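Local coordinates for DNA polymerase (Bacillus phage phi29, PDB 2PY5), which replicates viral DNA as a B-family polymerase, extending protein-primed strands by strand displacement with high processivity and fidelity, and proofreads with a 3'-5' exonuclease activity, at residues G197-I202 with L359-F363; I285-R289 with N344-I348; F550-P556 with V568-I574. The protein carries 2 engineered substitutions. One frame throughout, in Å; residues are numbered along the deposited sequence.

Contact 1 (G197-I202 with L359-F363)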
loop_
_atom_site.group_PDB
_atom_site.type_symbol
_atom_site.label_atom_id
_atom_site.label_comp_id
_atom_site.label_asym_id
_atom_site.label_seq_id
_atom_site.Cartn_x
_atom_site.Cartn_y
_atom_site.Cartn_z
ATOM N N GLY F 197 15.999 -8.953 -4.329
ATOM C CA GLY F 197 15.773 -10.308 -4.862
ATOM C C GLY F 197 15.785 -10.336 -6.367
ATOM O O GLY F 197 16.376 -11.244 -6.977
ATOM N N PHE F 198 15.153 -9.350 -6.967
ATOM C CA PHE F 198 15.166 -9.201 -8.419
ATOM C C PHE F 198 16.589 -9.008 -8.935
ATOM O O PHE F 198 17.017 -9.678 -9.888
ATOM C CB PHE F 198 14.294 -8.030 -8.815
ATOM C CG PHE F 198 14.282 -7.762 -10.278
ATOM C CD1 PHE F 198 13.778 -8.699 -11.168
ATOM C CD2 PHE F 198 14.778 -6.577 -10.768
ATOM C CE1 PHE F 198 13.772 -8.437 -12.534
ATOM C CE2 PHE F 198 14.779 -6.312 -12.135
ATOM C CZ PHE F 198 14.279 -7.238 -13.007
ATOM N N LYS F 199 17.345 -8.103 -8.323
ATOM C CA LYS F 199 18.763 -7.927 -8.711
ATOM C C LYS F 199 19.583 -9.193 -8.584
ATOM O O LYS F 199 20.435 -9.473 -9.437
ATOM C CB LYS F 199 19.423 -6.817 -7.918
ATOM C CG LYS F 199 18.876 -5.489 -8.282
ATOM C CD LYS F 199 19.579 -4.393 -7.527
ATOM C CE LYS F 199 19.053 -3.048 -7.932
ATOM N NZ LYS F 199 19.608 -1.953 -7.086
ATOM N N ASP F 200 19.329 -9.969 -7.541
ATOM C CA ASP F 200 20.034 -11.258 -7.349
ATOM C C ASP F 200 19.817 -12.152 -8.566
ATOM O O ASP F 200 20.748 -12.851 -9.017
ATOM C CB ASP F 200 19.521 -12.012 -6.114
ATOM C CG ASP F 200 19.985 -11.406 -4.784
ATOM O OD1 ASP F 200 20.861 -10.520 -4.766
ATOM O OD2 ASP F 200 19.422 -11.834 -3.752
ATOM N N ILE F 201 18.588 -12.161 -9.075
ATOM C CA ILE F 201 18.198 -13.099 -10.126
ATOM C C ILE F 201 18.650 -12.657 -11.499
ATOM O O ILE F 201 19.160 -13.479 -12.270
ATOM C CB ILE F 201 16.682 -13.357 -10.101
ATOM C CG1 ILE F 201 16.305 -14.115 -8.827
ATOM C CG2 ILE F 201 16.234 -14.153 -11.349
ATOM C CD1 ILE F 201 17.049 -15.419 -8.627
ATOM N N ILE F 202 18.501 -11.374 -11.818
ATOM C CA ILE F 202 18.942 -10.894 -13.139
ATOM C C ILE F 202 20.418 -10.507 -13.161
ATOM O O ILE F 202 21.006 -10.436 -14.240
ATOM C CB ILE F 202 18.037 -9.761 -13.693
ATOM C CG1 ILE F 202 18.306 -8.425 -13.011
ATOM C CG2 ILE F 202 16.582 -10.165 -13.572
ATOM C CD1 ILE F 202 17.977 -7.226 -13.937
ATOM N N LEU F 359 11.831 -9.699 -18.911
ATOM C CA LEU F 359 12.795 -9.227 -17.906
ATOM C C LEU F 359 12.512 -9.782 -16.515
ATOM O O LEU F 359 13.434 -9.898 -15.708
ATOM C CB LEU F 359 12.862 -7.692 -17.860
ATOM C CG LEU F 359 13.594 -7.047 -19.033
ATOM C CD1 LEU F 359 13.227 -5.573 -19.150
ATOM C CD2 LEU F 359 15.098 -7.209 -18.879
ATOM N N PHE F 360 11.247 -10.131 -16.238
ATOM C CA PHE F 360 10.833 -10.599 -14.916
ATOM C C PHE F 360 10.544 -12.089 -14.824
ATOM O O PHE F 360 10.133 -12.564 -13.762
ATOM C CB PHE F 360 9.596 -9.817 -14.452
ATOM C CG PHE F 360 9.820 -8.351 -14.370
ATOM C CD1 PHE F 360 9.471 -7.515 -15.418
ATOM C CD2 PHE F 360 10.427 -7.809 -13.262
ATOM C CE1 PHE F 360 9.680 -6.168 -15.314
ATOM C CE2 PHE F 360 10.664 -6.451 -13.176
ATOM C CZ PHE F 360 10.282 -5.640 -14.206
ATOM N N LYS F 361 10.788 -12.828 -15.906
ATOM C CA LYS F 361 10.402 -14.233 -15.977
ATOM C C LYS F 361 10.990 -15.048 -14.825
ATOM O O LYS F 361 10.268 -15.734 -14.108
ATOM C CB LYS F 361 10.855 -14.856 -17.281
ATOM C CG LYS F 361 10.442 -16.300 -17.399
ATOM C CD LYS F 361 10.686 -16.827 -18.783
ATOM C CE LYS F 361 10.770 -18.329 -18.790
ATOM N NZ LYS F 361 9.568 -18.984 -18.199
ATOM N N ASP F 362 12.310 -14.985 -14.658
ATOM C CA ASP F 362 12.967 -15.847 -13.675
ATOM C C ASP F 362 12.566 -15.492 -12.243
ATOM O O ASP F 362 12.415 -16.376 -11.409
ATOM C CB ASP F 362 14.493 -15.813 -13.836
ATOM C CG ASP F 362 14.974 -16.474 -15.127
ATOM O OD1 ASP F 362 14.222 -17.268 -15.745
ATOM O OD2 ASP F 362 16.138 -16.214 -15.511
ATOM N N PHE F 363 12.397 -14.208 -11.960
ATOM C CA PHE F 363 11.994 -13.760 -10.611
ATOM C C PHE F 363 10.590 -14.232 -10.301
ATOM O O PHE F 363 10.305 -14.760 -9.226
ATOM C CB PHE F 363 12.044 -12.226 -10.533
ATOM C CG PHE F 363 11.588 -11.660 -9.208
ATOM C CD1 PHE F 363 12.464 -11.590 -8.135
ATOM C CD2 PHE F 363 10.281 -11.196 -9.030
ATOM C CE1 PHE F 363 12.049 -11.073 -6.896
ATOM C CE2 PHE F 363 9.870 -10.679 -7.791
ATOM C CZ PHE F 363 10.763 -10.599 -6.744
HETATM O O HOH W 1 17.880 -14.381 -14.793
#
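Phe198 and Phe363 both hold CG anti to the backbone N (chi1 178° and 177°), which sends their side chains past each other at roughly a right angle and interlocks helix 190-202 with the start of helix 361-373. The result is an aromatic cluster at a helix-to-helix junction. Helix 361-373 carries Lys371 and, with helix 376-387 bearing Lys379 and Lys383, is consistent with the fingers of B-family polymerases. The contact thus ties the start of the fingers to the region 192-229, which serves DNA binding, coordination of synthesis with degradation and interaction with the terminal protein. The Phe363 ring lies against backbone: its CE1 comes 3.6 Å from Phe198 N and 3.8 Å from Gly197 C. In return, Phe198 CD1 packs on Phe363 CB at 4.0 Å, near the plane of the Phe198 ring. Phe360 takes one face of that ring, with its CD2 3.5 Å from Phe198 CE1. The two planes are tilted by only 26°, but they are so far displaced that the rings hardly overlap. On the opposite face sits Ile202 CG1, from the next turn of the same helix, while Leu359 O meets the ring edge at Phe198 CE1. Leu389 touches all three phenylalanines, and Phe207 of helix 204-210 packs on Phe198. Nearer the solvent, Ile201 CG2 rests on Asp362 CB at 3.5 Å. Beside it, no direct hydrogen bond joins the segments; a single water donates to Ile201 O at 3.0 Å and to Asp362 OD2 at 2.6 Å.

Contact 2 (I285-R289 with N344-I348)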
loop_
_atom_site.group_PDB
_atom_site.type_symbol
_atom_site.label_atom_id
_atom_site.label_comp_id
_atom_site.label_asym_id
_atom_site.label_seq_id
_atom_site.Cartn_x
_atom_site.Cartn_y
_atom_site.Cartn_z
ATOM N N ILE F 285 6.461 7.808 -24.363
ATOM C CA ILE F 285 5.634 8.708 -23.539
ATOM C C ILE F 285 5.520 9.980 -24.361
ATOM O O ILE F 285 6.524 10.519 -24.807
ATOM C CB ILE F 285 6.270 8.954 -22.152
ATOM C CG1 ILE F 285 6.198 7.682 -21.301
ATOM C CG2 ILE F 285 5.538 10.120 -21.409
ATOM C CD1 ILE F 285 7.034 7.721 -20.015
ATOM N N GLN F 286 4.281 10.427 -24.562
ATOM C CA GLN F 286 3.970 11.605 -25.398
ATOM C C GLN F 286 3.414 12.697 -24.492
ATOM O O GLN F 286 2.458 12.452 -23.763
ATOM C CB GLN F 286 2.940 11.231 -26.459
ATOM C CG GLN F 286 2.509 12.362 -27.395
ATOM C CD GLN F 286 3.604 12.763 -28.378
ATOM O OE1 GLN F 286 3.997 11.968 -29.260
ATOM N NE2 GLN F 286 4.078 14.005 -28.263
ATOM N N HIS F 287 4.017 13.879 -24.545
ATOM C CA HIS F 287 3.435 15.090 -23.966
ATOM C C HIS F 287 2.487 15.664 -25.010
ATOM O O HIS F 287 2.910 15.994 -26.133
ATOM C CB HIS F 287 4.526 16.100 -23.608
ATOM C CG HIS F 287 4.030 17.337 -22.901
ATOM N ND1 HIS F 287 4.820 18.455 -22.737
ATOM C CD2 HIS F 287 2.836 17.635 -22.324
ATOM C CE1 HIS F 287 4.138 19.387 -22.088
ATOM N NE2 HIS F 287 2.939 18.911 -21.816
ATOM N N ILE F 288 1.218 15.803 -24.629
ATOM C CA ILE F 288 0.145 16.233 -25.529
ATOM C C ILE F 288 -0.704 17.240 -24.775
ATOM O O ILE F 288 -0.934 17.065 -23.584
ATOM C CB ILE F 288 -0.722 15.015 -26.008
ATOM C CG1 ILE F 288 -1.892 15.453 -26.892
ATOM C CG2 ILE F 288 -1.220 14.170 -24.821
ATOM C CD1 ILE F 288 -2.560 14.293 -27.624
ATOM N N ARG F 289 -1.162 18.280 -25.477
ATOM C CA ARG F 289 -2.164 19.192 -24.956
ATOM C C ARG F 289 -3.372 19.027 -25.847
ATOM O O ARG F 289 -3.232 18.948 -27.060
ATOM C CB ARG F 289 -1.676 20.634 -24.989
ATOM C CG ARG F 289 -0.643 20.959 -23.915
ATOM C CD ARG F 289 -0.052 22.327 -24.080
ATOM N NE ARG F 289 -1.020 23.380 -23.765
ATOM C CZ ARG F 289 -1.300 23.811 -22.532
ATOM N NH1 ARG F 289 -0.697 23.301 -21.468
ATOM N NH2 ARG F 289 -2.179 24.773 -22.366
ATOM N N ASN F 344 -8.186 20.292 -30.874
ATOM C CA ASN F 344 -7.092 21.220 -30.641
ATOM C C ASN F 344 -5.849 20.518 -30.100
ATOM O O ASN F 344 -5.234 20.972 -29.133
ATOM C CB ASN F 344 -7.557 22.347 -29.704
ATOM C CG ASN F 344 -8.727 23.108 -30.266
ATOM O OD1 ASN F 344 -8.738 23.425 -31.448
ATOM N ND2 ASN F 344 -9.737 23.383 -29.432
ATOM N N VAL F 345 -5.478 19.422 -30.752
ATOM C CA VAL F 345 -4.378 18.575 -30.283
ATOM C C VAL F 345 -3.044 19.193 -30.657
ATOM O O VAL F 345 -2.821 19.586 -31.806
ATOM C CB VAL F 345 -4.472 17.160 -30.863
ATOM C CG1 VAL F 345 -3.325 16.291 -30.389
ATOM C CG2 VAL F 345 -5.808 16.517 -30.478
ATOM N N GLU F 346 -2.167 19.309 -29.662
ATOM C CA GLU F 346 -0.816 19.773 -29.873
ATOM C C GLU F 346 0.107 18.701 -29.324
ATOM O O GLU F 346 0.053 18.389 -28.147
ATOM C CB GLU F 346 -0.598 21.130 -29.188
ATOM C CG GLU F 346 -1.536 22.219 -29.713
ATOM C CD GLU F 346 -1.216 23.615 -29.219
ATOM O OE1 GLU F 346 -0.862 23.770 -28.036
ATOM O OE2 GLU F 346 -1.352 24.566 -30.020
ATOM N N TYR F 347 0.895 18.083 -30.205
ATOM C CA TYR F 347 1.920 17.129 -29.783
ATOM C C TYR F 347 3.185 17.901 -29.465
ATOM O O TYR F 347 3.792 18.513 -30.342
ATOM C CB TYR F 347 2.176 16.102 -30.889
ATOM C CG TYR F 347 1.026 15.163 -31.113
ATOM C CD1 TYR F 347 0.091 15.392 -32.118
ATOM C CD2 TYR F 347 0.879 14.039 -30.325
ATOM C CE1 TYR F 347 -0.974 14.511 -32.317
ATOM C CE2 TYR F 347 -0.166 13.157 -30.512
ATOM C CZ TYR F 347 -1.093 13.393 -31.506
ATOM O OH TYR F 347 -2.126 12.478 -31.659
ATOM N N ILE F 348 3.588 17.887 -28.196
ATOM C CA ILE F 348 4.623 18.808 -27.724
ATOM C C ILE F 348 6.017 18.201 -27.861
ATOM O O ILE F 348 6.896 18.742 -28.532
ATOM C CB ILE F 348 4.362 19.244 -26.255
ATOM C CG1 ILE F 348 2.922 19.801 -26.074
ATOM C CG2 ILE F 348 5.388 20.295 -25.833
ATOM C CD1 ILE F 348 2.588 21.024 -26.905
HETATM O O HOH W 2 -2.674 23.980 -26.146
#
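In the antiparallel pairing of strand 283-294 with strand 340-356, Arg289 and Glu346 form a hydrogen-bonded pair: Arg289 N reaches Glu346 O at 2.9 Å, and Glu346 N returns to Arg289 O at 2.8 Å. Their charged ends stop short of a salt bridge. A water fills the gap, accepting from Arg289 NE in the guanidinium plane and donating to Glu346 OE1 at 2.6 Å, while Arg289 NH1 turns to Asp325. Two residues back along the strand, His287 O is gripped twice, by Ile348 N at 2.9 Å and by Gln286 NE2 at 3.1 Å, the two donors arriving from opposite faces of the carbonyl plane. Gln286 NE2 is shared with Gly273 O, which helps fix the amide. These strands belong to a five-stranded antiparallel sheet inserted in the polymerization region, consistent with the TPR1 subdomain of protein-primed B-family polymerases. On one face of the sheet, Ile288 and Tyr347 make a non-hydrogen-bonded pair and lie side by side, pointing the same way. With CG1 anti to the backbone N (chi1 177°), Ile288 extends CD1 to within 3.5 Å of Val345 CG1, a tight carbon contact. Gln286 meets the Tyr347 ring at its edge, amide and ring planes 81° apart. Ile348 lies over a face of the His287 imidazole, CG1 4.0 Å above its centre, while His287 NE2 bonds to Asp325.

Contact 3 (F550-P556 with V568-I574)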
loop_
_atom_site.group_PDB
_atom_site.type_symbol
_atom_site.label_atom_id
_atom_site.label_comp_id
_atom_site.label_asym_id
_atom_site.label_seq_id
_atom_site.Cartn_x
_atom_site.Cartn_y
_atom_site.Cartn_z
ATOM N N PHE F 550 -24.907 8.416 5.275
ATOM C CA PHE F 550 -24.601 7.504 6.374
ATOM C C PHE F 550 -23.408 8.057 7.137
ATOM O O PHE F 550 -22.374 8.354 6.532
ATOM C CB PHE F 550 -24.287 6.095 5.828
ATOM C CG PHE F 550 -23.798 5.113 6.873
ATOM C CD1 PHE F 550 -24.663 4.160 7.406
ATOM C CD2 PHE F 550 -22.466 5.113 7.290
ATOM C CE1 PHE F 550 -24.211 3.246 8.359
ATOM C CE2 PHE F 550 -22.011 4.211 8.241
ATOM C CZ PHE F 550 -22.891 3.272 8.771
ATOM N N SER F 551 -23.544 8.196 8.459
ATOM C CA SER F 551 -22.503 8.816 9.281
ATOM C C SER F 551 -22.374 8.154 10.652
ATOM O O SER F 551 -23.376 7.807 11.271
ATOM C CB SER F 551 -22.793 10.316 9.462
ATOM O OG SER F 551 -21.738 10.975 10.141
ATOM N N ARG F 552 -21.134 7.994 11.113
ATOM C CA ARG F 552 -20.848 7.489 12.454
ATOM C C ARG F 552 -19.629 8.222 13.010
ATOM O O ARG F 552 -18.645 8.425 12.299
ATOM C CB ARG F 552 -20.574 5.978 12.435
ATOM C CG ARG F 552 -21.759 5.101 12.037
ATOM C CD ARG F 552 -22.878 5.137 13.074
ATOM N NE ARG F 552 -23.932 4.169 12.773
ATOM C CZ ARG F 552 -24.921 4.356 11.904
ATOM N NH1 ARG F 552 -25.016 5.483 11.214
ATOM N NH2 ARG F 552 -25.823 3.401 11.713
ATOM N N LYS F 553 -19.691 8.617 14.278
ATOM C CA LYS F 553 -18.563 9.296 14.914
ATOM C C LYS F 553 -17.660 8.268 15.579
ATOM O O LYS F 553 -17.543 8.204 16.805
ATOM C CB LYS F 553 -19.052 10.333 15.920
ATOM C CG LYS F 553 -17.971 11.278 16.355
ATOM C CD LYS F 553 -18.515 12.331 17.301
ATOM C CE LYS F 553 -17.403 13.191 17.856
ATOM N NZ LYS F 553 -16.427 13.586 16.800
ATOM N N MET F 554 -17.021 7.465 14.736
ATOM C CA MET F 554 -16.323 6.270 15.173
ATOM C C MET F 554 -14.986 6.062 14.476
ATOM O O MET F 554 -14.379 5.007 14.652
ATOM C CB MET F 554 -17.193 5.044 14.905
ATOM C CG MET F 554 -18.536 5.055 15.590
ATOM S SD MET F 554 -19.469 3.568 15.195
ATOM C CE MET F 554 -19.061 2.534 16.592
ATOM N N LYS F 555 -14.521 7.044 13.702
ATOM C CA LYS F 555 -13.274 6.880 12.953
ATOM C C LYS F 555 -12.122 7.524 13.698
ATOM O O LYS F 555 -12.085 8.741 13.837
ATOM C CB LYS F 555 -13.362 7.471 11.546
ATOM C CG LYS F 555 -12.161 7.092 10.660
ATOM C CD LYS F 555 -12.203 7.821 9.346
ATOM C CE LYS F 555 -11.056 7.409 8.426
ATOM N NZ LYS F 555 -11.330 7.812 7.018
ATOM N N PRO F 556 -11.176 6.705 14.174
ATOM C CA PRO F 556 -10.003 7.272 14.840
ATOM C C PRO F 556 -9.181 8.157 13.898
ATOM O O PRO F 556 -8.866 7.741 12.766
ATOM C CB PRO F 556 -9.198 6.032 15.248
ATOM C CG PRO F 556 -10.131 4.905 15.189
ATOM C CD PRO F 556 -11.148 5.234 14.165
ATOM N N VAL F 568 -8.466 10.324 18.158
ATOM C CA VAL F 568 -9.750 10.915 18.532
ATOM C C VAL F 568 -10.806 10.394 17.584
ATOM O O VAL F 568 -10.595 10.393 16.372
ATOM C CB VAL F 568 -9.687 12.450 18.419
ATOM C CG1 VAL F 568 -11.038 13.085 18.739
ATOM C CG2 VAL F 568 -8.620 13.005 19.337
ATOM N N ASP F 569 -11.936 9.944 18.126
ATOM C CA ASP F 569 -13.032 9.468 17.289
ATOM C C ASP F 569 -13.629 10.656 16.551
ATOM O O ASP F 569 -14.065 11.636 17.157
ATOM C CB ASP F 569 -14.100 8.718 18.098
ATOM C CG ASP F 569 -13.659 7.312 18.500
ATOM O OD1 ASP F 569 -12.774 6.729 17.827
ATOM O OD2 ASP F 569 -14.205 6.783 19.491
ATOM N N ASP F 570 -13.592 10.558 15.234
ATOM C CA ASP F 570 -14.006 11.608 14.337
ATOM C C ASP F 570 -15.227 11.127 13.556
ATOM O O ASP F 570 -15.515 9.920 13.491
ATOM C CB ASP F 570 -12.853 11.916 13.371
ATOM C CG ASP F 570 -13.023 13.238 12.637
ATOM O OD1 ASP F 570 -13.505 14.215 13.251
ATOM O OD2 ASP F 570 -12.662 13.301 11.441
ATOM N N THR F 571 -15.932 12.075 12.955
ATOM C CA THR F 571 -17.092 11.765 12.127
ATOM C C THR F 571 -16.672 11.200 10.766
ATOM O O THR F 571 -15.930 11.847 10.015
ATOM C CB THR F 571 -17.939 13.001 11.896
ATOM O OG1 THR F 571 -18.336 13.540 13.161
ATOM C CG2 THR F 571 -19.187 12.658 11.078
ATOM N N PHE F 572 -17.139 9.990 10.472
ATOM C CA PHE F 572 -17.024 9.405 9.138
ATOM C C PHE F 572 -18.380 9.474 8.453
ATOM O O PHE F 572 -19.351 8.946 8.972
ATOM C CB PHE F 572 -16.602 7.942 9.213
ATOM C CG PHE F 572 -16.509 7.288 7.872
ATOM C CD1 PHE F 572 -15.351 7.414 7.113
ATOM C CD2 PHE F 572 -17.586 6.584 7.341
ATOM C CE1 PHE F 572 -15.257 6.836 5.861
ATOM C CE2 PHE F 572 -17.494 6.005 6.073
ATOM C CZ PHE F 572 -16.318 6.133 5.346
ATOM N N THR F 573 -18.429 10.081 7.270
ATOM C CA THR F 573 -19.666 10.220 6.520
ATOM C C THR F 573 -19.446 9.777 5.082
ATOM O O THR F 573 -18.423 10.131 4.481
ATOM C CB THR F 573 -20.137 11.693 6.530
ATOM O OG1 THR F 573 -20.137 12.166 7.879
ATOM C CG2 THR F 573 -21.524 11.847 5.929
ATOM N N ILE F 574 -20.393 9.016 4.543
ATOM C CA ILE F 574 -20.390 8.677 3.128
ATOM C C ILE F 574 -20.874 9.903 2.357
ATOM O O ILE F 574 -22.049 10.267 2.429
ATOM C CB ILE F 574 -21.280 7.485 2.816
ATOM C CG1 ILE F 574 -20.830 6.257 3.615
ATOM C CG2 ILE F 574 -21.261 7.180 1.300
ATOM C CD1 ILE F 574 -21.647 5.030 3.354
#
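Asp570 O is held by two residues of the facing segment: it accepts from Lys555 N at 3.1 Å and draws a CA-H...O contact from Lys553. Met554 and Lys555 both face Asp570, a classic beta bulge, and Lys553 just ahead of them centres an inverse gamma turn. The register therefore slips by one residue, and Thr571 N, buried opposite the turn, finds no partner. Asp570 N goes back to Lys555 O at 2.7 Å. Away from the bulge the antiparallel ladder is regular, with Arg552 and Phe572 joined by a reciprocal pair of backbone bonds and Ile574 N bonded to Phe550 O at 2.9 Å. Between these rungs Ser551 OG, anti to its own N (chi1 -174°), turns across to Thr573 OG1 and shares a hydrogen bond of 3.0 Å. Lys553 runs out straight until a bend at chi4 (44°) brings NZ to Asp569 O at 3.1 Å. Lys555, extended throughout, lays CD 3.9 Å from Phe572 CD1. Arg552 folds back: NH1 bonds Ser551 O at 2.8 Å in the guanidinium plane and covers a face of the Phe550 ring near its rim, while NE pairs with Glu540. The two strands make the long beta hairpin 551-561/564-573, consistent with the thumb of this polymerase, and 568-574 lies in the region 563-575 involved in binding DNA and the terminal protein. Pro556 packs on a thymine base of the bound DNA, while Phe550, Met554 and Phe572 bear on Ile537 of the short helix 535-538.

Contact 2 is nested within the loop closed by contact 1, and strand 340-356 runs on towards helix 361-373, yet the centres of the two contacts stand about 35 Å apart and their nearest atoms about 15 Å. Contact 3 follows later in the chain, its centre about 45 Å from the centre of contact 1, across the middle of the molecule, and about 44 Å from that of contact 2. Nearest atoms lie about 4 Å from the bound DNA in contact 3, about 8 Å in contact 1 and about 12 Å in contact 2. The Pro556 side chain is also about 8 Å from that of Tyr148, which steadies the frayed 3' terminus at the exonuclease site, altered here by the engineered Ala12 and Ala66.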